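Local atomic coordinates of packaging enzyme P4 (Pseudomonas phage phi6, PDB entry 4BLO), a protein that hydrolyses nucleoside triphosphates as a hexameric RecA-like helicase motor that probably drives the packaging of viral RNA into phage procapsids. Residues T160-S165 with L171-G176. Residues are numbered along the deposited sequence; the frame is centred on the assembly and turned at random.
Sequences TAVHIS and LIVCIG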
loop_
_atom_site.group_PDB
_atom_site.type_symbol
_atom_site.label_atom_id
_atom_site.label_comp_id
_atom_site.label_asym_id
_atom_site.label_seq_id
_atom_site.Cartn_x
_atom_site.Cartn_y
_atom_site.Cartn_z
ATOM N N THR L 160 -18.494 39.150 4.618
ATOM C CA THR L 160 -19.213 38.001 4.054
ATOM C C THR L 160 -18.476 36.715 4.442
ATOM O O THR L 160 -19.073 35.646 4.409
ATOM C CB THR L 160 -19.364 38.114 2.510
ATOM O OG1 THR L 160 -18.086 38.304 1.903
ATOM C CG2 THR L 160 -20.305 39.217 2.077
ATOM N N ALA L 161 -17.172 36.831 4.797
ATOM C CA ALA L 161 -16.288 35.721 5.156
ATOM C C ALA L 161 -16.642 35.091 6.507
ATOM O O ALA L 161 -16.769 35.789 7.520
ATOM C CB ALA L 161 -14.831 36.172 5.155
ATOM N N VAL L 162 -16.789 33.757 6.503
ATOM C CA VAL L 162 -17.073 32.938 7.685
ATOM C C VAL L 162 -15.988 31.842 7.733
ATOM O O VAL L 162 -15.902 30.990 6.840
ATOM C CB VAL L 162 -18.541 32.409 7.757
ATOM C CG1 VAL L 162 -19.032 31.897 6.413
ATOM C CG2 VAL L 162 -18.726 31.368 8.857
ATOM N N HIS L 163 -15.109 31.937 8.746
ATOM C CA HIS L 163 -13.970 31.045 8.906
ATOM C C HIS L 163 -14.335 29.811 9.704
ATOM O O HIS L 163 -14.669 29.897 10.891
ATOM C CB HIS L 163 -12.779 31.775 9.529
ATOM C CG HIS L 163 -12.288 32.908 8.678
ATOM N ND1 HIS L 163 -12.697 34.221 8.906
ATOM C CD2 HIS L 163 -11.488 32.882 7.583
ATOM C CE1 HIS L 163 -12.112 34.945 7.964
ATOM N NE2 HIS L 163 -11.368 34.187 7.148
ATOM N N ILE L 164 -14.278 28.651 9.021
ATOM C CA ILE L 164 -14.545 27.340 9.604
ATOM C C ILE L 164 -13.216 26.547 9.739
ATOM O O ILE L 164 -12.166 26.973 9.228
ATOM C CB ILE L 164 -15.630 26.561 8.806
ATOM C CG1 ILE L 164 -15.163 26.225 7.379
ATOM C CG2 ILE L 164 -16.977 27.306 8.804
ATOM C CD1 ILE L 164 -15.605 24.943 6.889
ATOM N N SER L 165 -13.280 25.396 10.435
ATOM C CA SER L 165 -12.162 24.498 10.693
ATOM C C SER L 165 -12.481 23.048 10.320
ATOM O O SER L 165 -11.560 22.344 9.919
ATOM C CB SER L 165 -11.760 24.567 12.164
ATOM O OG SER L 165 -12.731 24.011 13.037
ATOM N N LEU L 171 -20.771 21.926 6.071
ATOM C CA LEU L 171 -22.106 21.435 5.743
ATOM C C LEU L 171 -23.188 22.195 6.514
ATOM O O LEU L 171 -24.220 22.500 5.923
ATOM C CB LEU L 171 -22.208 19.925 5.993
ATOM C CG LEU L 171 -21.317 19.035 5.104
ATOM C CD1 LEU L 171 -21.225 17.645 5.660
ATOM C CD2 LEU L 171 -21.821 18.996 3.671
ATOM N N ILE L 172 -22.934 22.550 7.793
ATOM C CA ILE L 172 -23.874 23.312 8.623
ATOM C C ILE L 172 -24.196 24.655 7.947
ATOM O O ILE L 172 -25.372 24.972 7.760
ATOM C CB ILE L 172 -23.319 23.515 10.063
ATOM C CG1 ILE L 172 -23.454 22.235 10.888
ATOM C CG2 ILE L 172 -24.022 24.666 10.781
ATOM C CD1 ILE L 172 -22.622 22.224 12.141
ATOM N N VAL L 173 -23.155 25.419 7.572
ATOM C CA VAL L 173 -23.307 26.732 6.955
ATOM C C VAL L 173 -23.895 26.594 5.542
ATOM O O VAL L 173 -24.801 27.357 5.199
ATOM C CB VAL L 173 -21.984 27.542 6.953
ATOM C CG1 VAL L 173 -22.225 28.986 6.510
ATOM C CG2 VAL L 173 -21.326 27.529 8.326
ATOM N N CYS L 174 -23.414 25.613 4.748
ATOM C CA CYS L 174 -23.882 25.379 3.381
ATOM C C CYS L 174 -25.374 24.995 3.349
ATOM O O CYS L 174 -26.142 25.661 2.652
ATOM C CB CYS L 174 -23.026 24.328 2.684
ATOM S SG CYS L 174 -21.450 24.961 2.042
ATOM N N ILE L 175 -25.787 23.951 4.109
ATOM C CA ILE L 175 -27.181 23.492 4.162
ATOM C C ILE L 175 -28.055 24.524 4.901
ATOM O O ILE L 175 -29.102 24.907 4.382
ATOM C CB ILE L 175 -27.314 22.066 4.779
ATOM C CG1 ILE L 175 -26.560 21.024 3.927
ATOM C CG2 ILE L 175 -28.793 21.657 4.957
ATOM C CD1 ILE L 175 -26.094 19.780 4.694
ATOM N N GLY L 176 -27.613 24.962 6.075
ATOM C CA GLY L 176 -28.339 25.926 6.896
ATOM C C GLY L 176 -28.708 27.212 6.198
ATOM O O GLY L 176 -29.895 27.541 6.104
#
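Where strand 161-163 of a RecA-like core is followed, after a short connection, by helix 167-179, one helical valine, V173, meets two residues of the strand segment, V162 and I164. CG1 of V173 approaches CG1 of V162 at 4.3 Å, while its other methyl, CG2, lies 4.4 Å from CG2 of I164. The valine therefore reaches both partners with separate branches: with CG1 anti to the backbone N (chi1 -171°), that branch is directed at V162 and CG2 is left to meet I164. V162 and I164 stand two apart on an extended chain, so both send CB toward the helix, whereas H163 between them turns its ring to the other face, where NE2 is hydrogen-bonded to D156. The arrangement is the strand-to-helix half of a beta-alpha-beta crossover: the chain leaves strand 161-163, runs through helix 167-179 and returns as strand 184-187, parallel to the first and separated from it in the sheet by strand 144-147. No hydrogen bond joins the two segments, and with CA atoms of V162 and V173 8.8 Å apart the apolar contact is light, burying 95 Å² in all. Other neighbours share in enclosing it: I146 of strand 144-147 touches both I164 and C174, and Y44 of helix 38-54 packs on V173. At the end of the strand segment, the backbone N of S165 is hydrogen-bonded to the E169 carboxylate, and Y98 of a neighbouring subunit packs against S165.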